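Luciferase-like monooxygenase (Streptomyces bottropensis, PDB 7BIP) probably works as a luciferase-like monooxygenase in the biosynthesis of rishirilide, a tricyclic aromatic type II polyketide. Local coordinates at residues A[146-149]-A[154-157]; A[87-92]-A[135-140]; A[233-236]-A[242-245]; A[25-30]-A[330-335]; A[48-53]-A[255-260]. One frame throughout, in Å; residues are numbered along the deposited sequence.

Contact 1: A[146-149]-A[154-157]; sequences VVWE and RFGP. With EDO (1,2-ethanediol), chain J.
The Phe155 ring has Trp148 CB over one of its faces, a CH-pi contact with CB 3.8 Å from the centroid of the Phe155 ring. The five-membered ring of Trp148 continues past it, tilted 30° from the Phe155 plane and slid so far along that the two rings barely overlap. Both residues sit on the face of a beta hairpin turned to helices 126-142 and 85-98, residues 146-149 pairing antiparallel with the strand that starts at Arg154. With chi1 at 52°, Phe155 CG lies between its backbone N and carbonyl carbon, which swings the ring across to the neighbouring strand. Helix 126-142 packs against Trp148, and Pro85 and Leu86 of helix 85-98 against Phe155. Two backbone bonds join this pair: Trp148 N gives to Phe155 O at 2.8 Å, and Phe155 N to Trp148 O at 2.9 Å.

On the other face Glu149 and Arg154 make no direct salt bridge. A water in the guanidinium plane accepts from Arg154 NH1 and donates to Glu149 OE1, while Arg154 CD lies 3.7 Å from Glu149 OE1. Arg154 N is hydrogen-bonded to Glu120 of the second subunit. A side chain on Gly156 would run into the opposite strand, which comes very close there before the cis peptide to Pro157. Val146 O takes CA-H...O contacts from both residues, 3.1 Å from Gly156 CA and 3.2 Å from Pro157 CA.

Contact 2: A[87-92]-A[135-140]; sequences KLAGKL and EAVRRL
Helices 85-98 and 126-142 belong to the outer layer of a TIM barrel, and here they meet with the axes of the two segments 9.0 Å apart at the closest, crossing at -48°. Val137 and Ala89 mark the point of closest backbone approach, where Ala89 offers only a methyl. Ala89 CB touches Leu140 CB at 3.8 Å and has Val137 CG1 at 4.1 Å. The other branch of Val137, CG2, turns to the neighbouring residue and lies 4.0 Å from Leu88 CB, the two side chains crossing at about a right angle. With CG1 anti to the backbone N (chi1 167°), Val137 thus spreads a methyl to each of two partners. An alanine here would remove both methyls and is likely to leave a gap between the helices, with Leu88 and Ala89 losing the partner they pack on.

Away from this apolar patch, helix 126-142 carries a salt-bridge network. Arg138 holds Glu135 side-on, NE to OE1 and NH2 to OE2, while Arg139 brings NE to the same OE2, 2.9 Å away, from the anti side; its NH2 adds a longer bond there. Leu88 and Val137 also reach Phe107 of strand 103-107, so the pair packs as neighbouring helices do around the parallel strands of a TIM barrel.

Contact 3: A[233-236]-A[242-245]; sequences NCYL and EARQ. With EDO (1,2-ethanediol), chain I.
Tyr235 and Ala243 make the tight part of this contact, where the end of strand 228-236 meets the start of helix 240-262. Tyr235 CD2 lies 3.7 Å from Ala243 CA and 3.9 Å from Ala243 CB, so one side of the phenol rests obliquely on the helix backbone. A chi1 of -170° turns the ring away from its own amide and sends it out from the strand to the first turns of the helix. Ala243 CB also comes 4.3 Å from Leu236 C, so the one methyl faces both the ring and the end of the strand. The phenol oxygen looks elsewhere: Tyr235 OH is hydrogen-bonded to Glu334 and Arg337 of helix 332-345.

Further out the packing slackens. Glu242 comes near only loosely, its O 4.4 Å from Tyr235 CE2, while its carboxylate pairs with Arg337. At the start of residues 233-236, away from the helix segment, Asn233 OD1 takes a weak hydrogen bond from O2 of a 1,2-ethanediol, probably left by the crystallisation liquor. A strand turning through a few residues into the helix that leans back on it is the beta-alpha unit from which a TIM barrel is built.

Contact 4: A[25-30]-A[330-335]; sequences SLRLAE and MPFEES
Helix 18-35 and the first turn of helix 332-345, with Pro331 at its N-cap, stand well apart, the nearest CA atoms being those of Leu28 and Ser335 at 7.8 Å. Side chains must therefore bridge the gap, and Phe332 does most of it. Its CG is anti to the backbone N (chi1 160°), carrying the ring out from the helix start to helix 18-35. There Phe332 CZ meets Arg27 CG at 3.5 Å, and Phe332 CE1 meets Leu28 CD2 at 3.6 Å. Both approach the ring obliquely, and Leu28 slides past Phe332 in the opposite direction, so the ring rim lodges between the arginine's aliphatic stem and the leucine. Deeper in, Leu28 CD1 touches Ser335 CB at 3.9 Å, and Leu28 also packs on Leu7 and Ile326. Ser335 turns its hydroxyl to Val325 O.

Arg27 is bent at chi2 (51°), which leaves its methylenes against Phe332 and takes the guanidinium along its own helix. Arg27 NH1 bonds Glu30 OE1 at 3.0 Å, on that oxygen's anti lone pair, and also reaches Glu34; Glu30 in turn pairs with Arg67 of helix 57-67. The two helices follow strands 2-6 and 320-324, which pair with each other, so the contact lies where the first and last strands of the barrel close the circle. Since no hydrogen bond crosses between the segments, cohesion here rests on van der Waals contact, while the charge of Arg27 is probably balanced by Glu30 and Glu34 of its own helix.

Contact 5: A[48-53]-A[255-260]; sequences HEYGGY and NRALAS
Leu258 CD1 sits over one face of the Tyr50 ring, 3.8 Å from the centroid of the Tyr50 ring and 20° off its normal, in a CH-pi contact. The two side chains lie side by side and point the same way, with Leu258 CB 3.7 Å from Tyr50 CE1. Nearer the backbone, Tyr50 CB packs on Ala257 CB at 3.9 Å and on Ala257 O at 3.5 Å. A water joins the two chains beside them, taking the hydrogen of Tyr50 N and donating to Ala257 O at 2.8 Å, so a loop amide and a helix carbonyl are tied without touching. A leucine in place of Tyr50 would lack the flat face and would probably leave Leu258 CD1 without its ring partner.

Residues 48-53 belong to the loop after strand 39-42, at the C-terminal end of the TIM barrel, the end that in luciferase-like enzymes generally holds the active site. Helix 240-262 lies alongside. A chi1 of -176° extends the Tyr50 ring toward that helix, and the ring also meets those of Phe8 and His45, with planes at about 50° to it in each case. Backbone hydrogen bonds between Glu49 and Val11 and between Gly51 and Pro9 hold the loop to another one. Gly51 has a positive phi, at which a side chain would press on the carbonyl oxygen of Tyr50. One turn before Ala257, Arg253 forms a salt bridge with Glu49 OE1.

In the fold
Contact 2 is buried at every touching residue and purely apolar, between barrel helices; contact 3 is largely buried. Contact 1 lies against contact 2 as a hairpin at the periphery: Trp148 covers Ala136 and Arg139, and Phe155 reaches Leu140. Here alone of the five do backbone hydrogen bonds join the two segments. Contacts 3 and 4 meet through the tyrosine hydroxyl, which links a buried strand-helix corner to the half-buried seam between helices 18-35 and 332-345. Contacts 3 and 5 share helix 240-262, one near its start and the other near its end, where aromatic packing is supplemented by water. Contacts 1 and 3 stand about 50 Å apart, centre to centre.

Contact 1: A[146-149]-A[154-157]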
# COMPACT_ATOMS: atom_id res chain seq x y z
N VAL A 146 -8.74 -4.75 -22.05
CA VAL A 146 -8.50 -3.33 -22.26
C VAL A 146 -7.29 -3.13 -23.16
O VAL A 146 -6.20 -3.64 -22.88
CB VAL A 146 -8.31 -2.61 -20.92
CG1 VAL A 146 -7.93 -1.14 -21.13
CG2 VAL A 146 -9.58 -2.73 -20.08
N VAL A 147 -7.48 -2.40 -24.24
CA VAL A 147 -6.39 -1.99 -25.12
C VAL A 147 -6.23 -0.49 -24.94
O VAL A 147 -7.10 0.29 -25.33
CB VAL A 147 -6.65 -2.36 -26.58
CG1 VAL A 147 -5.45 -1.95 -27.40
CG2 VAL A 147 -6.88 -3.88 -26.68
N TRP A 148 -5.14 -0.10 -24.29
CA TRP A 148 -4.89 1.30 -23.96
C TRP A 148 -3.70 1.76 -24.79
O TRP A 148 -2.57 1.30 -24.58
CB TRP A 148 -4.65 1.48 -22.46
CG TRP A 148 -4.37 2.92 -22.12
CD1 TRP A 148 -3.14 3.46 -21.83
CD2 TRP A 148 -5.30 3.99 -22.08
NE1 TRP A 148 -3.27 4.81 -21.60
CE2 TRP A 148 -4.58 5.16 -21.74
CE3 TRP A 148 -6.68 4.09 -22.30
CZ2 TRP A 148 -5.20 6.41 -21.61
CZ3 TRP A 148 -7.30 5.33 -22.15
CH2 TRP A 148 -6.55 6.47 -21.82
N GLU A 149 -3.95 2.66 -25.74
CA GLU A 149 -2.93 3.13 -26.66
C GLU A 149 -2.54 4.55 -26.28
O GLU A 149 -2.66 5.48 -27.08
CB GLU A 149 -3.46 3.06 -28.09
CG GLU A 149 -3.76 1.64 -28.51
CD GLU A 149 -2.49 0.84 -28.72
OE1 GLU A 149 -1.40 1.44 -28.82
OE2 GLU A 149 -2.58 -0.40 -28.81
N ARG A 154 1.28 2.22 -23.16
CA ARG A 154 0.54 1.40 -24.11
C ARG A 154 0.54 -0.05 -23.64
O ARG A 154 1.60 -0.61 -23.36
CB ARG A 154 1.15 1.49 -25.51
CG ARG A 154 1.15 2.90 -26.06
CD ARG A 154 1.70 2.93 -27.47
NE ARG A 154 3.15 3.12 -27.46
CZ ARG A 154 4.00 2.45 -28.22
NH1 ARG A 154 3.55 1.54 -29.08
NH2 ARG A 154 5.30 2.69 -28.13
N PHE A 155 -0.64 -0.64 -23.55
CA PHE A 155 -0.71 -2.01 -23.06
C PHE A 155 -2.05 -2.60 -23.48
O PHE A 155 -2.98 -1.88 -23.83
CB PHE A 155 -0.54 -2.08 -21.53
CG PHE A 155 -1.47 -1.16 -20.76
CD1 PHE A 155 -2.80 -1.49 -20.54
CD2 PHE A 155 -0.99 0.03 -20.22
CE1 PHE A 155 -3.64 -0.63 -19.82
CE2 PHE A 155 -1.81 0.88 -19.51
CZ PHE A 155 -3.15 0.55 -19.31
N GLY A 156 -2.13 -3.92 -23.44
CA GLY A 156 -3.38 -4.60 -23.68
C GLY A 156 -3.39 -5.35 -24.99
O GLY A 156 -2.53 -5.15 -25.86
N PRO A 157 -4.40 -6.23 -25.18
CA PRO A 157 -5.50 -6.44 -24.23
C PRO A 157 -5.10 -7.13 -22.93
O PRO A 157 -4.42 -8.16 -22.95
CB PRO A 157 -6.48 -7.32 -25.02
CG PRO A 157 -5.65 -7.98 -26.07
CD PRO A 157 -4.57 -7.00 -26.42
C1 EDO J . -2.88 -3.42 -30.61
O1 EDO J . -1.65 -4.14 -30.42
C2 EDO J . -2.59 -2.13 -31.37
O2 EDO J . -3.79 -1.35 -31.45
O HOH W 1 0.67 0.17 -29.18

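Contact 2: A[87-92]-A[135-140]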
# COMPACT_ATOMS: atom_id res chain seq x y z
N LYS A 87 -0.43 -0.13 -12.03
CA LYS A 87 -0.14 -0.23 -10.61
C LYS A 87 -1.19 0.49 -9.78
O LYS A 87 -1.63 -0.02 -8.74
CB LYS A 87 1.23 0.37 -10.34
CG LYS A 87 2.34 -0.37 -11.00
CD LYS A 87 2.52 -1.69 -10.34
CE LYS A 87 3.01 -1.46 -8.93
NZ LYS A 87 4.25 -0.63 -8.91
N LEU A 88 -1.57 1.70 -10.21
CA LEU A 88 -2.56 2.47 -9.48
C LEU A 88 -3.90 1.74 -9.46
O LEU A 88 -4.53 1.61 -8.41
CB LEU A 88 -2.70 3.85 -10.11
CG LEU A 88 -3.51 4.89 -9.34
CD1 LEU A 88 -3.06 4.99 -7.88
CD2 LEU A 88 -3.32 6.21 -10.06
N ALA A 89 -4.35 1.26 -10.63
CA ALA A 89 -5.61 0.52 -10.66
C ALA A 89 -5.53 -0.72 -9.78
O ALA A 89 -6.48 -1.02 -9.04
CB ALA A 89 -5.96 0.13 -12.09
N GLY A 90 -4.41 -1.44 -9.84
CA GLY A 90 -4.29 -2.68 -9.09
C GLY A 90 -4.29 -2.47 -7.59
O GLY A 90 -5.02 -3.15 -6.86
N LYS A 91 -3.47 -1.53 -7.09
CA LYS A 91 -3.41 -1.36 -5.63
C LYS A 91 -4.72 -0.80 -5.10
O LYS A 91 -5.16 -1.17 -4.01
CB LYS A 91 -2.23 -0.47 -5.21
CG LYS A 91 -2.35 1.01 -5.55
CD LYS A 91 -1.17 1.80 -4.96
CE LYS A 91 0.13 1.46 -5.65
NZ LYS A 91 1.19 2.46 -5.32
N LEU A 92 -5.39 0.06 -5.87
CA LEU A 92 -6.67 0.60 -5.40
C LEU A 92 -7.75 -0.47 -5.41
O LEU A 92 -8.63 -0.48 -4.54
CB LEU A 92 -7.09 1.79 -6.25
CG LEU A 92 -6.27 3.07 -6.04
CD1 LEU A 92 -6.57 4.03 -7.17
CD2 LEU A 92 -6.54 3.71 -4.66
N GLU A 135 -8.30 8.19 -16.79
CA GLU A 135 -9.13 7.40 -17.68
C GLU A 135 -8.61 5.98 -17.83
O GLU A 135 -9.40 5.03 -17.90
CB GLU A 135 -9.23 8.08 -19.04
CG GLU A 135 -9.96 7.27 -20.11
CD GLU A 135 -11.45 7.08 -19.82
OE1 GLU A 135 -11.96 7.64 -18.84
OE2 GLU A 135 -12.10 6.35 -20.59
N ALA A 136 -7.29 5.80 -17.90
CA ALA A 136 -6.75 4.45 -18.00
C ALA A 136 -7.12 3.63 -16.77
O ALA A 136 -7.49 2.45 -16.89
CB ALA A 136 -5.24 4.49 -18.18
N VAL A 137 -7.03 4.23 -15.57
CA VAL A 137 -7.42 3.51 -14.36
C VAL A 137 -8.90 3.17 -14.39
O VAL A 137 -9.30 2.04 -14.09
CB VAL A 137 -7.06 4.35 -13.11
CG1 VAL A 137 -7.76 3.77 -11.86
CG2 VAL A 137 -5.53 4.38 -12.92
N ARG A 138 -9.75 4.14 -14.76
CA ARG A 138 -11.18 3.88 -14.86
C ARG A 138 -11.45 2.72 -15.81
O ARG A 138 -12.27 1.84 -15.50
CB ARG A 138 -11.93 5.13 -15.32
CG ARG A 138 -13.45 4.93 -15.36
CD ARG A 138 -14.16 6.01 -16.21
NE ARG A 138 -13.95 5.83 -17.64
CZ ARG A 138 -14.52 4.88 -18.38
NH1 ARG A 138 -15.37 4.02 -17.83
NH2 ARG A 138 -14.24 4.78 -19.67
N ARG A 139 -10.77 2.69 -16.95
CA ARG A 139 -10.98 1.61 -17.91
C ARG A 139 -10.52 0.27 -17.36
O ARG A 139 -11.18 -0.75 -17.57
CB ARG A 139 -10.26 1.91 -19.23
CG ARG A 139 -10.99 2.92 -20.03
CD ARG A 139 -10.62 2.87 -21.48
NE ARG A 139 -10.98 4.15 -22.05
CZ ARG A 139 -10.69 4.55 -23.27
NH1 ARG A 139 -10.05 3.74 -24.12
NH2 ARG A 139 -11.07 5.76 -23.65
N LEU A 140 -9.35 0.25 -16.69
CA LEU A 140 -8.87 -1.00 -16.09
C LEU A 140 -9.86 -1.54 -15.06
O LEU A 140 -9.98 -2.76 -14.90
CB LEU A 140 -7.49 -0.78 -15.46
CG LEU A 140 -6.37 -0.65 -16.51
CD1 LEU A 140 -5.13 -0.01 -15.91
CD2 LEU A 140 -6.04 -2.02 -17.12

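Contact 3: A[233-236]-A[242-245]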
# COMPACT_ATOMS: atom_id res chain seq x y z
N ASN A 233 -8.64 22.97 7.56
CA ASN A 233 -7.95 22.81 8.83
C ASN A 233 -8.93 22.98 9.98
O ASN A 233 -9.79 23.87 9.96
CB ASN A 233 -6.80 23.82 8.94
CG ASN A 233 -5.69 23.52 7.96
OD1 ASN A 233 -5.45 22.37 7.60
ND2 ASN A 233 -5.00 24.57 7.51
N CYS A 234 -8.84 22.10 10.98
CA CYS A 234 -9.86 22.08 12.01
C CYS A 234 -9.22 21.88 13.37
O CYS A 234 -8.44 20.94 13.56
CB CYS A 234 -10.89 20.97 11.72
SG CYS A 234 -12.17 20.88 12.96
N TYR A 235 -9.55 22.76 14.31
CA TYR A 235 -9.08 22.64 15.68
C TYR A 235 -10.17 23.17 16.60
O TYR A 235 -10.59 24.32 16.44
CB TYR A 235 -7.76 23.42 15.89
CG TYR A 235 -7.10 23.13 17.21
CD1 TYR A 235 -5.99 22.31 17.28
CD2 TYR A 235 -7.58 23.68 18.39
CE1 TYR A 235 -5.38 22.04 18.50
CE2 TYR A 235 -6.99 23.42 19.60
CZ TYR A 235 -5.89 22.59 19.65
OH TYR A 235 -5.28 22.32 20.85
N LEU A 236 -10.62 22.34 17.54
CA LEU A 236 -11.67 22.73 18.47
C LEU A 236 -11.16 22.66 19.90
O LEU A 236 -10.41 21.74 20.26
CB LEU A 236 -12.91 21.83 18.33
CG LEU A 236 -13.96 22.18 17.27
CD1 LEU A 236 -13.38 22.15 15.87
CD2 LEU A 236 -15.16 21.23 17.35
N GLU A 242 -7.89 29.43 23.26
CA GLU A 242 -6.93 28.34 23.17
C GLU A 242 -6.97 27.69 21.79
O GLU A 242 -5.92 27.38 21.21
CB GLU A 242 -7.21 27.31 24.27
CG GLU A 242 -6.35 26.06 24.18
CD GLU A 242 -6.72 25.01 25.22
OE1 GLU A 242 -7.55 25.30 26.12
OE2 GLU A 242 -6.19 23.88 25.14
N ALA A 243 -8.17 27.51 21.23
CA ALA A 243 -8.28 26.96 19.89
C ALA A 243 -7.59 27.86 18.88
O ALA A 243 -6.86 27.38 18.00
CB ALA A 243 -9.75 26.75 19.50
N ARG A 244 -7.81 29.17 18.99
CA ARG A 244 -7.11 30.11 18.12
C ARG A 244 -5.60 30.02 18.29
O ARG A 244 -4.86 30.04 17.30
CB ARG A 244 -7.59 31.53 18.42
CG ARG A 244 -6.74 32.63 17.79
CD ARG A 244 -7.35 33.92 18.20
NE ARG A 244 -6.80 35.14 17.62
CZ ARG A 244 -6.28 36.12 18.36
NH1 ARG A 244 -6.21 35.97 19.68
NH2 ARG A 244 -5.85 37.24 17.80
N GLN A 245 -5.12 29.94 19.53
CA GLN A 245 -3.67 29.90 19.74
C GLN A 245 -3.07 28.62 19.19
O GLN A 245 -2.12 28.66 18.40
CB GLN A 245 -3.34 30.06 21.23
CG GLN A 245 -1.83 30.10 21.46
CD GLN A 245 -1.36 29.10 22.50
OE1 GLN A 245 -1.99 28.95 23.56
NE2 GLN A 245 -0.27 28.40 22.21
C1 EDO I . -2.42 22.14 4.20
O1 EDO I . -2.11 21.38 5.38
C2 EDO I . -3.70 21.58 3.58
O2 EDO I . -4.84 22.16 4.22

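Contact 4: A[25-30]-A[330-335]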
# COMPACT_ATOMS: atom_id res chain seq x y z
N SER A 25 -1.82 8.40 13.93
CA SER A 25 -2.78 8.56 12.84
C SER A 25 -3.73 7.37 12.76
O SER A 25 -4.93 7.54 12.48
CB SER A 25 -2.05 8.74 11.51
OG SER A 25 -1.62 10.08 11.40
N LEU A 26 -3.22 6.15 12.96
CA LEU A 26 -4.12 5.00 12.95
C LEU A 26 -5.12 5.05 14.11
O LEU A 26 -6.28 4.65 13.96
CB LEU A 26 -3.33 3.68 12.98
CG LEU A 26 -2.62 3.33 11.67
CD1 LEU A 26 -1.67 2.16 11.87
CD2 LEU A 26 -3.63 3.01 10.57
N ARG A 27 -4.69 5.57 15.27
CA ARG A 27 -5.62 5.69 16.38
C ARG A 27 -6.69 6.75 16.10
O ARG A 27 -7.85 6.57 16.49
CB ARG A 27 -4.86 6.02 17.67
CG ARG A 27 -5.74 6.21 18.91
CD ARG A 27 -6.71 5.05 19.11
NE ARG A 27 -7.75 5.40 20.09
CZ ARG A 27 -8.95 4.85 20.13
NH1 ARG A 27 -9.28 3.91 19.25
NH2 ARG A 27 -9.83 5.24 21.04
N LEU A 28 -6.32 7.84 15.40
CA LEU A 28 -7.33 8.82 15.01
C LEU A 28 -8.30 8.24 13.99
O LEU A 28 -9.50 8.57 14.01
CB LEU A 28 -6.66 10.08 14.46
CG LEU A 28 -5.83 10.86 15.49
CD1 LEU A 28 -4.97 11.90 14.82
CD2 LEU A 28 -6.72 11.51 16.54
N ALA A 29 -7.81 7.40 13.08
CA ALA A 29 -8.70 6.68 12.18
C ALA A 29 -9.68 5.80 12.95
O ALA A 29 -10.87 5.74 12.62
CB ALA A 29 -7.88 5.85 11.19
N GLU A 30 -9.19 5.10 13.98
CA GLU A 30 -10.08 4.32 14.85
C GLU A 30 -11.10 5.20 15.56
O GLU A 30 -12.28 4.85 15.67
CB GLU A 30 -9.25 3.55 15.89
CG GLU A 30 -8.43 2.39 15.31
CD GLU A 30 -7.43 1.82 16.32
OE1 GLU A 30 -7.41 2.30 17.47
OE2 GLU A 30 -6.68 0.88 15.98
N MET A 330 1.75 18.86 17.10
CA MET A 330 0.49 18.91 17.81
C MET A 330 0.24 17.59 18.52
O MET A 330 0.23 16.53 17.86
CB MET A 330 -0.69 19.21 16.88
CG MET A 330 -2.06 19.01 17.56
SD MET A 330 -3.51 19.25 16.50
CE MET A 330 -3.02 20.75 15.66
N PRO A 331 0.08 17.59 19.84
CA PRO A 331 -0.14 16.34 20.57
C PRO A 331 -1.33 15.59 20.00
O PRO A 331 -2.33 16.19 19.60
CB PRO A 331 -0.40 16.80 22.01
CG PRO A 331 0.27 18.13 22.11
CD PRO A 331 0.22 18.75 20.75
N PHE A 332 -1.21 14.26 19.98
CA PHE A 332 -2.34 13.41 19.63
C PHE A 332 -3.57 13.79 20.45
O PHE A 332 -4.69 13.82 19.93
CB PHE A 332 -1.97 11.94 19.84
CG PHE A 332 -3.15 11.03 19.98
CD1 PHE A 332 -3.75 10.49 18.85
CD2 PHE A 332 -3.68 10.73 21.23
CE1 PHE A 332 -4.85 9.66 18.97
CE2 PHE A 332 -4.79 9.92 21.35
CZ PHE A 332 -5.38 9.38 20.23
N GLU A 333 -3.38 14.10 21.74
CA GLU A 333 -4.53 14.35 22.61
C GLU A 333 -5.33 15.56 22.13
O GLU A 333 -6.55 15.62 22.35
CB GLU A 333 -4.06 14.55 24.06
CG GLU A 333 -3.48 13.30 24.71
CD GLU A 333 -2.08 12.93 24.22
OE1 GLU A 333 -1.42 13.78 23.56
OE2 GLU A 333 -1.64 11.80 24.48
N GLU A 334 -4.67 16.52 21.48
CA GLU A 334 -5.35 17.70 20.97
C GLU A 334 -6.12 17.38 19.69
O GLU A 334 -7.25 17.85 19.51
CB GLU A 334 -4.34 18.83 20.73
CG GLU A 334 -3.92 19.51 22.04
CD GLU A 334 -2.81 20.54 21.89
OE1 GLU A 334 -2.76 21.23 20.85
OE2 GLU A 334 -1.98 20.64 22.82
N SER A 335 -5.53 16.57 18.81
CA SER A 335 -6.29 16.09 17.66
C SER A 335 -7.51 15.29 18.10
O SER A 335 -8.61 15.44 17.55
CB SER A 335 -5.39 15.23 16.77
OG SER A 335 -4.25 15.97 16.35

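Contact 5: A[48-53]-A[255-260]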
# COMPACT_ATOMS: atom_id res chain seq x y z
N HIS A 48 9.41 16.34 1.40
CA HIS A 48 9.40 17.53 2.25
C HIS A 48 8.54 17.28 3.48
O HIS A 48 7.66 16.41 3.47
CB HIS A 48 8.87 18.74 1.49
CG HIS A 48 9.71 19.13 0.31
ND1 HIS A 48 10.92 19.77 0.44
CD2 HIS A 48 9.52 18.95 -1.02
CE1 HIS A 48 11.44 19.98 -0.76
NE2 HIS A 48 10.61 19.50 -1.66
N GLU A 49 8.80 18.05 4.54
CA GLU A 49 7.93 17.97 5.71
C GLU A 49 6.47 18.22 5.35
O GLU A 49 5.57 17.66 5.99
CB GLU A 49 8.41 18.95 6.78
CG GLU A 49 9.72 18.54 7.41
CD GLU A 49 10.63 19.71 7.73
OE1 GLU A 49 10.16 20.67 8.39
OE2 GLU A 49 11.80 19.68 7.31
N TYR A 50 6.22 19.04 4.32
CA TYR A 50 4.87 19.21 3.78
C TYR A 50 4.41 17.95 3.06
O TYR A 50 4.67 17.78 1.86
CB TYR A 50 4.83 20.43 2.85
CG TYR A 50 3.47 20.77 2.30
CD1 TYR A 50 2.53 21.44 3.07
CD2 TYR A 50 3.12 20.42 0.99
CE1 TYR A 50 1.27 21.76 2.55
CE2 TYR A 50 1.87 20.73 0.47
CZ TYR A 50 0.96 21.40 1.25
OH TYR A 50 -0.28 21.70 0.73
N GLY A 51 3.73 17.05 3.77
CA GLY A 51 3.12 15.88 3.18
C GLY A 51 4.01 14.67 3.05
O GLY A 51 3.49 13.58 2.76
N GLY A 52 5.32 14.81 3.26
CA GLY A 52 6.27 13.79 2.82
C GLY A 52 6.27 12.50 3.61
O GLY A 52 6.81 11.50 3.12
N TYR A 53 5.70 12.49 4.82
CA TYR A 53 5.47 11.22 5.51
C TYR A 53 4.46 10.35 4.79
O TYR A 53 4.30 9.18 5.16
CB TYR A 53 4.97 11.43 6.94
CG TYR A 53 6.04 11.73 7.96
CD1 TYR A 53 7.31 12.19 7.57
CD2 TYR A 53 5.80 11.56 9.32
CE1 TYR A 53 8.29 12.47 8.51
CE2 TYR A 53 6.79 11.84 10.26
CZ TYR A 53 8.02 12.30 9.86
OH TYR A 53 9.00 12.58 10.79
N ASN A 255 1.58 26.20 6.89
CA ASN A 255 1.87 27.23 5.90
C ASN A 255 3.37 27.35 5.66
O ASN A 255 3.81 27.51 4.51
CB ASN A 255 1.30 28.57 6.35
CG ASN A 255 -0.15 28.75 5.95
OD1 ASN A 255 -0.78 27.82 5.45
ND2 ASN A 255 -0.68 29.94 6.17
N ARG A 256 4.17 27.26 6.72
CA ARG A 256 5.62 27.36 6.58
C ARG A 256 6.17 26.16 5.81
O ARG A 256 6.99 26.32 4.90
CB ARG A 256 6.27 27.46 7.95
CG ARG A 256 7.71 27.92 7.91
CD ARG A 256 8.37 27.80 9.27
NE ARG A 256 8.59 26.40 9.64
CZ ARG A 256 9.31 26.01 10.68
NH1 ARG A 256 9.89 26.91 11.47
NH2 ARG A 256 9.46 24.72 10.94
N ALA A 257 5.74 24.95 6.18
CA ALA A 257 6.13 23.75 5.44
C ALA A 257 5.77 23.88 3.96
O ALA A 257 6.53 23.45 3.09
CB ALA A 257 5.45 22.52 6.04
N LEU A 258 4.61 24.48 3.67
CA LEU A 258 4.19 24.66 2.29
C LEU A 258 5.12 25.64 1.58
O LEU A 258 5.61 25.35 0.48
CB LEU A 258 2.74 25.14 2.23
CG LEU A 258 2.26 25.52 0.82
CD1 LEU A 258 2.45 24.35 -0.15
CD2 LEU A 258 0.82 25.99 0.84
N ALA A 259 5.38 26.79 2.20
CA ALA A 259 6.25 27.78 1.57
C ALA A 259 7.63 27.18 1.29
O ALA A 259 8.20 27.40 0.21
CB ALA A 259 6.37 29.01 2.46
N SER A 260 8.15 26.40 2.23
CA SER A 260 9.45 25.77 2.03
C SER A 260 9.41 24.74 0.91
O SER A 260 10.39 24.58 0.17
CB SER A 260 9.91 25.14 3.34
OG SER A 260 10.98 24.24 3.12
O HOH W 2 8.16 21.25 3.79